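Side-chain contacts in ZT_dimer domain-containing protein (Thermotoga maritima, PDB 6VDA), which probably moves zinc or similar metal cations across the membrane as a cation diffusion facilitator of the CzcD type, seen here as its zinc-bound C-terminal domain: residues E20-V25 / R65-K70; L9-D14 / Y40-D45. All blocks are in the same frame, centred on the assembly; numbering follows the deposited sequence.

Contact 1: E20-V25 / R65-K70; sequences ERFPNV and RKEMLK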
# COMPACT_ATOMS: atom_id res chain seq x y z
N GLU A 20 18.23 -6.40 -3.40
CA GLU A 20 19.11 -6.88 -4.49
C GLU A 20 18.99 -8.40 -4.65
O GLU A 20 19.28 -8.91 -5.74
CB GLU A 20 20.57 -6.51 -4.22
CG GLU A 20 20.92 -5.07 -4.59
CD GLU A 20 22.40 -4.75 -4.53
OE1 GLU A 20 23.17 -5.57 -4.00
OE2 GLU A 20 22.79 -3.67 -5.01
N ARG A 21 18.60 -9.09 -3.58
CA ARG A 21 18.38 -10.56 -3.53
C ARG A 21 17.25 -10.96 -4.49
O ARG A 21 17.24 -12.13 -4.93
CB ARG A 21 18.05 -10.99 -2.10
CG ARG A 21 18.49 -12.40 -1.74
CD ARG A 21 18.39 -12.68 -0.26
NE ARG A 21 19.58 -12.30 0.49
CZ ARG A 21 19.98 -12.86 1.64
NH1 ARG A 21 19.29 -13.86 2.18
NH2 ARG A 21 21.08 -12.44 2.24
N PHE A 22 16.33 -10.03 -4.79
CA PHE A 22 15.06 -10.28 -5.52
C PHE A 22 15.15 -9.72 -6.94
O PHE A 22 15.15 -8.51 -7.14
CB PHE A 22 13.89 -9.66 -4.75
CG PHE A 22 13.60 -10.34 -3.44
CD1 PHE A 22 12.79 -11.46 -3.39
CD2 PHE A 22 14.13 -9.86 -2.25
CE1 PHE A 22 12.52 -12.09 -2.18
CE2 PHE A 22 13.86 -10.48 -1.04
CZ PHE A 22 13.06 -11.60 -1.01
N PRO A 23 15.19 -10.59 -7.97
CA PRO A 23 15.45 -10.16 -9.35
C PRO A 23 14.30 -9.40 -10.01
O PRO A 23 14.56 -8.60 -10.88
CB PRO A 23 15.71 -11.48 -10.10
CG PRO A 23 14.98 -12.53 -9.30
CD PRO A 23 14.99 -12.05 -7.86
N ASN A 24 13.06 -9.68 -9.61
CA ASN A 24 11.83 -9.09 -10.20
C ASN A 24 11.40 -7.84 -9.40
O ASN A 24 10.39 -7.22 -9.77
CB ASN A 24 10.72 -10.15 -10.33
CG ASN A 24 10.61 -11.08 -9.14
OD1 ASN A 24 11.15 -10.81 -8.06
ND2 ASN A 24 9.91 -12.19 -9.33
N VAL A 25 12.15 -7.46 -8.35
CA VAL A 25 11.99 -6.14 -7.65
C VAL A 25 12.78 -5.09 -8.44
O VAL A 25 13.95 -5.33 -8.72
CB VAL A 25 12.46 -6.20 -6.19
CG1 VAL A 25 12.63 -4.81 -5.60
CG2 VAL A 25 11.51 -7.03 -5.34
N ARG A 65 9.53 -8.89 3.35
CA ARG A 65 9.36 -8.54 4.78
C ARG A 65 10.05 -9.61 5.63
O ARG A 65 10.71 -9.25 6.62
CB ARG A 65 7.88 -8.44 5.17
CG ARG A 65 7.65 -8.22 6.66
CD ARG A 65 6.23 -7.86 7.05
NE ARG A 65 5.56 -8.95 7.75
CZ ARG A 65 5.57 -9.16 9.07
NH1 ARG A 65 6.21 -8.36 9.91
NH2 ARG A 65 4.92 -10.20 9.57
N LYS A 66 9.89 -10.88 5.26
CA LYS A 66 10.43 -12.05 6.00
C LYS A 66 11.96 -11.91 6.03
O LYS A 66 12.53 -11.97 7.13
CB LYS A 66 9.95 -13.36 5.36
CG LYS A 66 9.99 -14.59 6.26
N GLU A 67 12.58 -11.66 4.87
CA GLU A 67 14.05 -11.51 4.71
C GLU A 67 14.54 -10.26 5.43
O GLU A 67 15.63 -10.32 6.03
CB GLU A 67 14.46 -11.48 3.23
CG GLU A 67 14.53 -12.86 2.60
CD GLU A 67 15.35 -13.85 3.40
OE1 GLU A 67 16.52 -13.53 3.72
OE2 GLU A 67 14.81 -14.93 3.74
N MET A 68 13.78 -9.16 5.39
CA MET A 68 14.11 -7.90 6.11
C MET A 68 14.21 -8.21 7.61
O MET A 68 15.23 -7.85 8.21
CB MET A 68 13.06 -6.82 5.88
CG MET A 68 12.95 -6.36 4.43
SD MET A 68 14.29 -5.25 3.93
CE MET A 68 13.91 -3.83 4.95
N LEU A 69 13.20 -8.86 8.17
CA LEU A 69 13.09 -9.16 9.63
C LEU A 69 14.22 -10.11 10.06
O LEU A 69 14.69 -9.97 11.19
CB LEU A 69 11.70 -9.75 9.92
CG LEU A 69 10.67 -8.77 10.48
CD1 LEU A 69 10.68 -7.46 9.73
CD2 LEU A 69 9.27 -9.37 10.46
N LYS A 70 14.64 -11.03 9.18
CA LYS A 70 15.72 -12.01 9.46
C LYS A 70 17.08 -11.30 9.48
O LYS A 70 17.96 -11.75 10.24
CB LYS A 70 15.74 -13.13 8.41
CG LYS A 70 14.73 -14.25 8.62
CD LYS A 70 15.01 -15.50 7.79
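Arg21 and Glu67 make the polar half of this contact, a salt bridge in which Arg21 NH1 stands 3.2 Å from Glu67 OE1. The two side chains cross at about a right angle, yet their flat ends are turned only 26° from each other. The carboxylate oxygen approaches the guanidinium obliquely, and a single nitrogen does the pairing. A bend at chi2 (-51°) swings the Glu67 carboxylate aside from the line of CB and CG, so that OE1 faces the end of Arg21. The apolar half uses the same CG, which lies 4.1 Å from Phe22 CZ, and the methylene meets the far end of the ring obliquely. The contact joins the loop between helix 6-19 and strand 26-36 to helix 54-71 of this C-terminal domain, where Phe22 also touches Leu60, Lys63 and Ile64; Glu67 in turn touches Val18. Were Glu67 an alanine, the Arg21 guanidinium would probably lose its carboxylate mate and Phe22 CZ the methylene beside it. Since the ion pair sits at the surface and is made through one pair of atoms, water probably weakens it, and the fit of loop 20-25 against the helix is likely to owe more to the phenylalanine.

Contact 2: L9-D14 / Y40-D45; sequences LDMYDD and YFIEMD. With ZN (zinc ion), chain B.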
# COMPACT_ATOMS: atom_id res chain seq x y z
N LEU A 9 22.65 5.32 7.83
CA LEU A 9 23.21 4.82 6.54
C LEU A 9 23.31 3.29 6.56
O LEU A 9 22.86 2.68 5.57
CB LEU A 9 24.60 5.43 6.34
CG LEU A 9 25.20 5.25 4.94
CD1 LEU A 9 24.46 6.12 3.93
CD2 LEU A 9 26.68 5.57 4.95
N ASP A 10 23.90 2.73 7.63
CA ASP A 10 24.04 1.27 7.84
C ASP A 10 22.69 0.62 7.50
O ASP A 10 22.68 -0.36 6.74
CB ASP A 10 24.50 0.92 9.26
CG ASP A 10 25.41 -0.31 9.28
OD1 ASP A 10 26.52 -0.23 8.71
OD2 ASP A 10 24.94 -1.38 9.81
N MET A 11 21.60 1.19 8.00
CA MET A 11 20.22 0.63 7.86
C MET A 11 19.78 0.65 6.39
O MET A 11 19.31 -0.42 5.92
CB MET A 11 19.20 1.42 8.69
CG MET A 11 17.76 0.99 8.44
SD MET A 11 17.46 -0.76 8.79
CE MET A 11 17.16 -0.65 10.56
N TYR A 12 19.88 1.79 5.69
CA TYR A 12 19.51 1.92 4.26
C TYR A 12 20.34 0.90 3.46
O TYR A 12 19.77 0.27 2.56
CB TYR A 12 19.66 3.34 3.71
CG TYR A 12 18.54 4.28 4.08
CD1 TYR A 12 17.24 4.04 3.68
CD2 TYR A 12 18.77 5.41 4.84
CE1 TYR A 12 16.20 4.88 4.03
CE2 TYR A 12 17.74 6.28 5.20
CZ TYR A 12 16.45 6.01 4.78
OH TYR A 12 15.43 6.85 5.13
N ASP A 13 21.61 0.72 3.83
CA ASP A 13 22.55 -0.22 3.17
C ASP A 13 21.97 -1.63 3.27
O ASP A 13 21.86 -2.28 2.22
CB ASP A 13 23.97 -0.11 3.73
CG ASP A 13 24.75 1.11 3.25
OD1 ASP A 13 24.40 1.67 2.20
OD2 ASP A 13 25.72 1.50 3.93
N ASP A 14 21.55 -2.05 4.47
CA ASP A 14 21.01 -3.42 4.74
C ASP A 14 19.69 -3.63 4.00
O ASP A 14 19.48 -4.74 3.48
CB ASP A 14 20.86 -3.66 6.25
CG ASP A 14 22.19 -3.63 7.00
OD1 ASP A 14 23.19 -3.19 6.40
OD2 ASP A 14 22.21 -4.05 8.17
N TYR A 40 12.72 -0.31 14.69
CA TYR A 40 12.58 0.54 13.47
C TYR A 40 11.43 0.04 12.57
O TYR A 40 11.26 -1.18 12.41
CB TYR A 40 13.86 0.53 12.64
CG TYR A 40 14.99 1.38 13.17
CD1 TYR A 40 15.03 2.74 12.92
CD2 TYR A 40 16.02 0.83 13.92
CE1 TYR A 40 16.06 3.54 13.40
CE2 TYR A 40 17.05 1.60 14.41
CZ TYR A 40 17.08 2.96 14.15
OH TYR A 40 18.09 3.74 14.63
N PHE A 41 10.70 0.98 11.95
CA PHE A 41 9.57 0.72 11.01
C PHE A 41 9.96 1.18 9.60
O PHE A 41 10.32 2.35 9.41
CB PHE A 41 8.30 1.41 11.49
CG PHE A 41 7.75 0.87 12.79
CD1 PHE A 41 8.33 1.20 14.00
CD2 PHE A 41 6.66 0.01 12.79
CE1 PHE A 41 7.83 0.69 15.19
CE2 PHE A 41 6.15 -0.50 13.97
CZ PHE A 41 6.74 -0.15 15.17
N ILE A 42 9.87 0.27 8.63
CA ILE A 42 10.36 0.50 7.24
C ILE A 42 9.19 0.48 6.27
O ILE A 42 8.38 -0.47 6.31
CB ILE A 42 11.42 -0.54 6.84
CG1 ILE A 42 12.63 -0.47 7.78
CG2 ILE A 42 11.82 -0.36 5.38
CD1 ILE A 42 13.53 -1.67 7.66
N GLU A 43 9.15 1.48 5.40
CA GLU A 43 8.14 1.63 4.33
C GLU A 43 8.88 1.88 3.01
O GLU A 43 9.95 2.52 3.05
CB GLU A 43 7.19 2.75 4.72
CG GLU A 43 6.28 3.23 3.62
CD GLU A 43 5.21 4.16 4.15
OE1 GLU A 43 4.02 3.86 3.94
OE2 GLU A 43 5.57 5.17 4.80
N MET A 44 8.36 1.37 1.89
CA MET A 44 9.01 1.55 0.57
C MET A 44 7.99 1.33 -0.55
O MET A 44 6.97 0.66 -0.32
CB MET A 44 10.19 0.58 0.42
CG MET A 44 9.80 -0.88 0.31
SD MET A 44 11.25 -1.98 0.32
CE MET A 44 11.67 -1.99 2.06
N ASP A 45 8.28 1.88 -1.72
CA ASP A 45 7.62 1.52 -3.00
C ASP A 45 8.58 0.64 -3.77
O ASP A 45 9.79 0.93 -3.73
CB ASP A 45 7.25 2.77 -3.81
CG ASP A 45 6.19 3.63 -3.15
OD1 ASP A 45 5.81 3.29 -2.02
OD2 ASP A 45 5.76 4.61 -3.77
ZN ZN B . 6.02 4.91 -5.92
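Met11 is curled rather than extended, and its thioether meets the strand with two different atoms: the methyl CE goes to Tyr40 and the sulfur SD to Ile42. CE lies 3.8 Å from Tyr40 CD2 and 4.1 Å from Tyr40 CB, touching the ring obliquely near its root and well away from the hydroxyl. Beside it, SD is 4.2 Å from Ile42 CD1, the tip of the isoleucine's longer branch. Bends at chi2 (59°) and chi3 (85°) carry CE round to the tyrosine; the two side chains run past each other in opposite directions. Tyr40 and Ile42, two positions apart, both direct their side chains at helix 6-19, and Ile33 on the adjoining strand 26-36 touches Met11 and Tyr40. Asp45 at the far end takes no part. Its OD2 binds the zinc ion at 2.2 Å, with His29, Glu83 and Glu89 completing the site, while OD1 is hydrogen-bonded to His81, which would fix the rotation of the carboxylate. This is helix-on-sheet packing in an alpha/beta C-terminal domain: one strand presents apolar groups to the helix and a charged ligand to the metal, and between helix and strand the contact is wholly apolar, depending on shape and burial.

In the fold
Contacts 1 and 2 lie with their centres about 12 Å apart, within the dimerisation domain of the zinc transporter family. Their segments alternate along the chain: 9-14, 20-25, 40-45, then 65-70. Helix 6-19 carries the first and leads into the loop of the second, so contact 2 sets this helix on strand 39-48, the middle strand of the three, and contact 1 holds the loop after it to helix 54-71. Met68 joins them, its CE lying 3.5 Å from Ile42 CD1 and 4.1 Å from Met44 CE. Both helices thus share one apolar core against the sheet, while Asp45 on the same middle strand reaches the zinc site.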